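Arylamine n-acetyltransferase NAT (Mycobacterium tuberculosis, PDB 4BGF) probably catalyses the transfer of an acetyl group from acetyl-coenzyme A to the amino group of arylamines. Local coordinates at residues Y79-L84 / T111-T116; I237-A242 / V246-E251; I255-I260 / G264-R269. One frame throughout, in Å; residues are numbered along the deposited sequence.

From the N terminus, contact 1 comes first: helix 70-83 packs on strand 110-116 of the seven-stranded antiparallel sheet, closing a 26-residue excursion through strand 87-95. Where the five-stranded antiparallel sheet ends at edge strand 233-238, contact 2 turns the chain into helix 242-251, and contact 3 then sets the loop 255-260 against helix 263-270; each closes a span of only three residues. The three lie in series, with no nesting or crossing. Contacts 2 and 3 adjoin, their centres about 12 Å apart: a probable hydrogen bond joins Ile255 to Leu249, and Glu267 packs on Ala242 and Val246. Contact 1 stands apart across the chain's centre, its centre about 34 Å from that of contact 2.

Contact 1: residues Y79-L84 / T111-T116; sequences YVLAEL and TLLGVT
The turn of helix that directs Leu81 at Val115 and Leu113 is braced by a backbone hydrogen bond of 3.1 Å from Glu83 N to Tyr79 O. Across the two segments themselves no polar bond forms; the contact is made wholly of methyl groups, and all three touching residues are buried. Leu81 does the reaching. Its CG lies opposite the carbonyl carbon (chi1 -58°), and the extended second torsion (chi2 -179°) then carries CD1 down toward the sheet, where it meets Val115 CG2 at 3.6 Å. The two side chains cross at about a right angle, and CD1 alone of the leucine's atoms comes within 4.2 Å of the valine. The other valine branch stands farther off, with CG1 4.4 Å from Leu81 CD1. Leu113 flanks the same methyl more loosely, its CD1 4.4 Å from Leu81 CD1. Leu113 and Val115 alternate with Gly114 along the strand, and this spacing puts both apolar side chains on the sheet face that the helix covers. The branched valine gives a short, broad surface, while the longer leucine spans the gap left by a backbone separation of 8.3 Å between Leu81 CA and Val115 CA. Tyr86 and Val88 continue the apolar layer around Leu81, and Met77, one helical turn earlier, touches Leu113. At the other end of the strand segment, Asn74 donates to Thr111 O, while Thr111 OG1 bonds to Phe91 O. The arrangement, helix 70-83 with Cys70 at its first turn laid on an antiparallel sheet in which strand 110-116 begins at His110, is consistent with the papain-like core of this family, in which Cys70, His110 and Asp127 probably form the catalytic triad.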
# COMPACT_ATOMS: atom_id res chain seq x y z
N TYR A 79 -8.42 -6.45 8.47
CA TYR A 79 -8.78 -6.80 9.84
C TYR A 79 -9.44 -5.65 10.59
O TYR A 79 -10.33 -5.89 11.39
CB TYR A 79 -7.54 -7.22 10.60
CG TYR A 79 -6.95 -8.48 10.07
CD1 TYR A 79 -7.74 -9.57 9.75
CD2 TYR A 79 -5.59 -8.59 9.88
CE1 TYR A 79 -7.20 -10.72 9.26
CE2 TYR A 79 -5.04 -9.74 9.38
CZ TYR A 79 -5.84 -10.79 9.08
OH TYR A 79 -5.28 -11.94 8.60
N VAL A 80 -8.99 -4.42 10.36
CA VAL A 80 -9.63 -3.27 10.97
C VAL A 80 -11.08 -3.08 10.51
O VAL A 80 -11.95 -2.87 11.34
CB VAL A 80 -8.82 -1.97 10.77
CG1 VAL A 80 -9.62 -0.77 11.23
CG2 VAL A 80 -7.56 -2.07 11.54
N LEU A 81 -11.34 -3.16 9.21
CA LEU A 81 -12.69 -2.99 8.69
C LEU A 81 -13.64 -4.09 9.09
O LEU A 81 -14.82 -3.86 9.29
CB LEU A 81 -12.67 -2.86 7.18
CG LEU A 81 -11.82 -1.72 6.65
CD1 LEU A 81 -11.92 -1.71 5.18
CD2 LEU A 81 -12.28 -0.41 7.22
N ALA A 82 -13.13 -5.30 9.21
CA ALA A 82 -13.94 -6.42 9.66
C ALA A 82 -14.32 -6.24 11.12
O ALA A 82 -15.46 -6.41 11.47
CB ALA A 82 -13.20 -7.68 9.46
N GLU A 83 -13.37 -5.85 11.96
CA GLU A 83 -13.63 -5.62 13.39
C GLU A 83 -14.63 -4.50 13.65
O GLU A 83 -15.20 -4.40 14.74
CB GLU A 83 -12.34 -5.27 14.14
N LEU A 84 -14.86 -3.65 12.66
CA LEU A 84 -15.77 -2.54 12.82
C LEU A 84 -17.16 -2.85 12.29
O LEU A 84 -18.06 -2.05 12.46
CB LEU A 84 -15.21 -1.32 12.10
CG LEU A 84 -14.10 -0.59 12.85
CD1 LEU A 84 -13.59 0.48 11.98
CD2 LEU A 84 -14.58 -0.02 14.15
N THR A 111 -2.46 -7.39 -3.75
CA THR A 111 -3.70 -7.71 -3.11
C THR A 111 -4.36 -6.41 -2.74
O THR A 111 -3.68 -5.46 -2.34
CB THR A 111 -3.47 -8.62 -1.88
OG1 THR A 111 -4.73 -9.10 -1.38
CG2 THR A 111 -2.75 -7.91 -0.79
N LEU A 112 -5.67 -6.35 -2.93
CA LEU A 112 -6.49 -5.23 -2.51
C LEU A 112 -7.76 -5.80 -1.80
O LEU A 112 -7.84 -7.00 -1.55
CB LEU A 112 -6.88 -4.36 -3.72
CG LEU A 112 -7.70 -5.07 -4.81
CD1 LEU A 112 -8.55 -4.10 -5.52
CD2 LEU A 112 -6.86 -5.86 -5.84
N LEU A 113 -8.75 -4.95 -1.52
CA LEU A 113 -9.97 -5.33 -0.78
C LEU A 113 -11.20 -4.91 -1.53
O LEU A 113 -11.20 -3.88 -2.19
CB LEU A 113 -10.05 -4.63 0.58
CG LEU A 113 -8.80 -4.72 1.42
CD1 LEU A 113 -9.01 -3.91 2.69
CD2 LEU A 113 -8.43 -6.19 1.68
N GLY A 114 -12.27 -5.70 -1.39
CA GLY A 114 -13.61 -5.32 -1.81
C GLY A 114 -14.51 -5.27 -0.59
O GLY A 114 -14.77 -6.30 0.02
N VAL A 115 -15.00 -4.08 -0.25
CA VAL A 115 -15.64 -3.83 1.03
C VAL A 115 -17.11 -3.46 0.83
O VAL A 115 -17.43 -2.69 -0.07
CB VAL A 115 -14.86 -2.71 1.83
CG1 VAL A 115 -15.70 -2.07 2.91
CG2 VAL A 115 -13.57 -3.28 2.41
N THR A 116 -18.00 -4.06 1.63
CA THR A 116 -19.38 -3.59 1.76
C THR A 116 -19.66 -3.24 3.21
O THR A 116 -18.87 -3.55 4.10
CB THR A 116 -20.43 -4.60 1.25
OG1 THR A 116 -20.31 -5.84 1.96
CG2 THR A 116 -20.25 -4.83 -0.23

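Contact 2: residues I237-A242 / V246-E251; sequences IRLADA and VDTLSE
Ala242 and Val246 form the close side of this contact. Val246 N donates to Ala242 O at 3.1 Å, nearly straight at 169° about the hydrogen, as the first turn of the helix requires. The valine side chain folds back over the same carbonyl, with CG2 3.4 Å from Ala242 O. Here the small alanine and the compact valine suit a buried face, and both also pack on Glu267 of helix 263-270. The segments join the edge strand 233-238 to helix 242-251, and Asp241 is the N-cap between them: its OD1 accepts from Ala244 N, a short polar side chain satisfying an amide that has no preceding turn to bond to. The other side is looser. Leu239 extends from the connecting loop toward Thr248, and its CD1 comes within 3.7 Å of OG1, an apolar approach to a hydroxyl already bound to Ala244 O. That bond follows from the threonine torsion (chi1 -64°), which sets OG1 beside its own backbone N and back along the helix. Both Leu239 and Thr248 remain partly exposed. Farther out, Asp241 and Asp247 lie on the exposed side, their carboxylates 6.6 Å apart between OD1 of Asp241 and OD2 of Asp247.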
# COMPACT_ATOMS: atom_id res chain seq x y z
N ILE A 237 15.25 14.18 -6.32
CA ILE A 237 16.59 14.36 -5.82
C ILE A 237 17.24 13.03 -5.55
O ILE A 237 16.61 12.13 -5.05
CB ILE A 237 16.59 15.21 -4.56
CG1 ILE A 237 18.02 15.51 -4.15
CG2 ILE A 237 15.87 14.50 -3.44
CD1 ILE A 237 18.09 16.54 -3.08
N ARG A 238 18.50 12.92 -5.91
CA ARG A 238 19.29 11.71 -5.70
C ARG A 238 20.10 11.90 -4.42
O ARG A 238 20.94 12.78 -4.36
CB ARG A 238 20.22 11.50 -6.90
CG ARG A 238 21.12 10.29 -6.82
CD ARG A 238 20.86 9.29 -7.92
N LEU A 239 19.85 11.09 -3.39
CA LEU A 239 20.46 11.35 -2.09
C LEU A 239 21.92 10.89 -1.96
O LEU A 239 22.34 9.92 -2.57
CB LEU A 239 19.64 10.73 -0.98
CG LEU A 239 18.15 10.95 -1.01
CD1 LEU A 239 17.53 9.84 -0.23
CD2 LEU A 239 17.80 12.29 -0.40
N ALA A 240 22.65 11.58 -1.10
CA ALA A 240 24.10 11.54 -1.09
C ALA A 240 24.70 10.19 -0.76
O ALA A 240 25.31 9.56 -1.62
CB ALA A 240 24.62 12.58 -0.15
N ASP A 241 24.53 9.75 0.49
CA ASP A 241 25.16 8.53 1.02
C ASP A 241 24.11 7.66 1.70
O ASP A 241 22.93 7.98 1.66
CB ASP A 241 26.25 8.88 2.04
CG ASP A 241 25.80 9.91 3.05
OD1 ASP A 241 24.73 10.51 2.82
OD2 ASP A 241 26.49 10.13 4.07
N ALA A 242 24.55 6.58 2.34
CA ALA A 242 23.62 5.66 2.97
C ALA A 242 22.95 6.32 4.16
O ALA A 242 21.77 6.08 4.43
CB ALA A 242 24.31 4.38 3.39
N VAL A 246 18.81 6.58 5.10
CA VAL A 246 18.31 6.19 6.43
C VAL A 246 17.68 7.36 7.20
O VAL A 246 16.71 7.17 7.93
CB VAL A 246 19.44 5.54 7.29
CG1 VAL A 246 18.97 5.25 8.71
CG2 VAL A 246 19.95 4.29 6.64
N ASP A 247 18.21 8.56 7.03
CA ASP A 247 17.56 9.75 7.60
C ASP A 247 16.22 10.05 6.94
O ASP A 247 15.28 10.44 7.62
CB ASP A 247 18.46 10.98 7.54
CG ASP A 247 19.65 10.88 8.48
OD1 ASP A 247 19.48 10.42 9.63
OD2 ASP A 247 20.77 11.23 8.06
N THR A 248 16.13 9.85 5.64
CA THR A 248 14.90 10.06 4.87
C THR A 248 13.77 9.12 5.28
O THR A 248 12.63 9.55 5.41
CB THR A 248 15.20 9.91 3.35
OG1 THR A 248 16.10 10.94 2.95
CG2 THR A 248 13.94 9.96 2.49
N LEU A 249 14.09 7.84 5.46
CA LEU A 249 13.12 6.85 5.94
C LEU A 249 12.62 7.19 7.35
O LEU A 249 11.43 7.13 7.62
CB LEU A 249 13.76 5.47 5.93
CG LEU A 249 14.14 4.91 4.56
CD1 LEU A 249 15.28 3.97 4.67
CD2 LEU A 249 13.02 4.14 3.99
N SER A 250 13.54 7.54 8.25
CA SER A 250 13.16 7.91 9.60
C SER A 250 12.40 9.24 9.69
O SER A 250 11.37 9.31 10.34
CB SER A 250 14.40 8.01 10.47
OG SER A 250 14.03 8.06 11.84
N GLU A 251 12.92 10.26 9.02
CA GLU A 251 12.47 11.65 9.15
C GLU A 251 11.30 12.03 8.21
O GLU A 251 10.43 12.80 8.60
CB GLU A 251 13.68 12.55 8.87
CG GLU A 251 13.45 14.03 9.04
CD GLU A 251 14.71 14.85 8.81
OE1 GLU A 251 15.74 14.25 8.43
OE2 GLU A 251 14.66 16.08 9.00

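Contact 3: residues I255-I260 / G264-R269; sequences INVADI and GALETR
A single turn of 3-10 helix at 257-259 brings Val257 and Ile260 to bear on Leu266, in the connection between two successive helices. The turn is entered through an inverse gamma turn centred on Asn256, whose bond from Val257 N to Ile255 O is weak. It is then maintained by the three-residue bonds of a 3-10 helix: Asp259 N donates to Asn256 O at 3.0 Å and Ile260 N to Val257 O at 3.2 Å. This tight winding presents both beta-branched side chains to the following helix. Leu266 meets them with both its methyls. Its chi1 of 166° swings CG across from the backbone N, and the fork beyond it separates the two ends: CD1 meets Ile260 CG2 at 4.2 Å, while CD2 touches both residues, 4.3 Å from Val257 CB and from Ile260 CD1 alike. These are easy van der Waals distances without any hydrogen bond across the segments, and leucine, with its forked tip, is suited to touching two neighbours at once. On the outer side of the turn, Asp259 forms salt bridges with Arg64 and Arg66, while Asn256 ND2 bonds to Arg64 O, tying the loop to the chain just after helix 54-63. Around the apolar side, Val257 also touches Ser250 of helix 242-251, Ile260 reaches Leu41 of helix 41-44, and helix 263-270 lies beside helix 242-251.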
# COMPACT_ATOMS: atom_id res chain seq x y z
N ILE A 255 9.60 5.95 9.51
CA ILE A 255 9.86 4.56 9.83
C ILE A 255 10.71 4.44 11.09
O ILE A 255 11.75 5.08 11.21
CB ILE A 255 10.56 3.86 8.61
CG1 ILE A 255 9.64 3.89 7.39
CG2 ILE A 255 10.91 2.42 8.91
CD1 ILE A 255 10.28 3.52 6.09
N ASN A 256 10.28 3.61 12.03
CA ASN A 256 11.12 3.31 13.18
C ASN A 256 12.29 2.39 12.79
O ASN A 256 12.27 1.18 12.96
CB ASN A 256 10.28 2.71 14.29
CG ASN A 256 10.96 2.77 15.61
OD1 ASN A 256 11.88 3.55 15.82
ND2 ASN A 256 10.47 1.98 16.55
N VAL A 257 13.31 3.02 12.23
CA VAL A 257 14.49 2.32 11.77
C VAL A 257 15.31 1.70 12.88
O VAL A 257 16.19 0.90 12.62
CB VAL A 257 15.38 3.26 10.97
CG1 VAL A 257 14.73 3.55 9.62
CG2 VAL A 257 15.69 4.52 11.76
N ALA A 258 15.05 2.08 14.12
CA ALA A 258 15.77 1.49 15.23
C ALA A 258 15.25 0.08 15.48
O ALA A 258 15.90 -0.74 16.12
CB ALA A 258 15.59 2.31 16.45
N ASP A 259 14.05 -0.22 14.99
CA ASP A 259 13.51 -1.56 15.12
C ASP A 259 14.22 -2.57 14.22
O ASP A 259 14.01 -3.77 14.36
CB ASP A 259 12.01 -1.56 14.85
CG ASP A 259 11.44 -2.93 14.80
OD1 ASP A 259 11.12 -3.46 15.86
OD2 ASP A 259 11.32 -3.47 13.71
N ILE A 260 15.06 -2.06 13.33
CA ILE A 260 15.90 -2.88 12.46
C ILE A 260 17.34 -2.95 13.00
O ILE A 260 18.29 -3.04 12.25
CB ILE A 260 15.88 -2.31 11.02
CG1 ILE A 260 14.45 -2.02 10.56
CG2 ILE A 260 16.45 -3.32 10.06
CD1 ILE A 260 14.34 -1.10 9.36
N GLY A 264 23.11 2.95 12.98
CA GLY A 264 24.49 3.03 12.51
C GLY A 264 25.00 1.71 11.96
O GLY A 264 26.05 1.65 11.33
N ALA A 265 24.23 0.65 12.21
CA ALA A 265 24.52 -0.68 11.71
C ALA A 265 23.65 -1.02 10.51
O ALA A 265 23.92 -1.96 9.79
CB ALA A 265 24.33 -1.70 12.82
N LEU A 266 22.63 -0.21 10.25
CA LEU A 266 21.77 -0.41 9.09
C LEU A 266 22.24 0.32 7.83
O LEU A 266 21.99 -0.15 6.72
CB LEU A 266 20.34 0.02 9.41
CG LEU A 266 19.40 0.17 8.22
CD1 LEU A 266 19.14 -1.19 7.58
CD2 LEU A 266 18.10 0.84 8.62
N GLU A 267 22.88 1.48 8.00
CA GLU A 267 23.43 2.20 6.86
C GLU A 267 24.33 1.26 6.05
O GLU A 267 24.33 1.32 4.82
CB GLU A 267 24.24 3.38 7.34
CG GLU A 267 23.42 4.33 8.16
CD GLU A 267 24.25 5.31 8.96
OE1 GLU A 267 25.48 5.22 8.90
OE2 GLU A 267 23.66 6.17 9.65
N THR A 268 25.05 0.36 6.73
CA THR A 268 26.05 -0.49 6.07
C THR A 268 25.43 -1.41 5.06
O THR A 268 26.00 -1.69 4.00
CB THR A 268 26.82 -1.41 7.02
OG1 THR A 268 27.16 -0.71 8.21
CG2 THR A 268 28.07 -1.94 6.30
N ARG A 269 24.26 -1.92 5.41
CA ARG A 269 23.53 -2.80 4.54
C ARG A 269 23.04 -2.05 3.31
O ARG A 269 23.15 -2.55 2.20
CB ARG A 269 22.35 -3.37 5.30
CG ARG A 269 22.72 -4.02 6.62
CD ARG A 269 23.37 -5.39 6.44
NE ARG A 269 22.67 -6.22 5.48
CZ ARG A 269 21.63 -7.00 5.77
NH1 ARG A 269 21.14 -7.06 7.00
NH2 ARG A 269 21.07 -7.73 4.82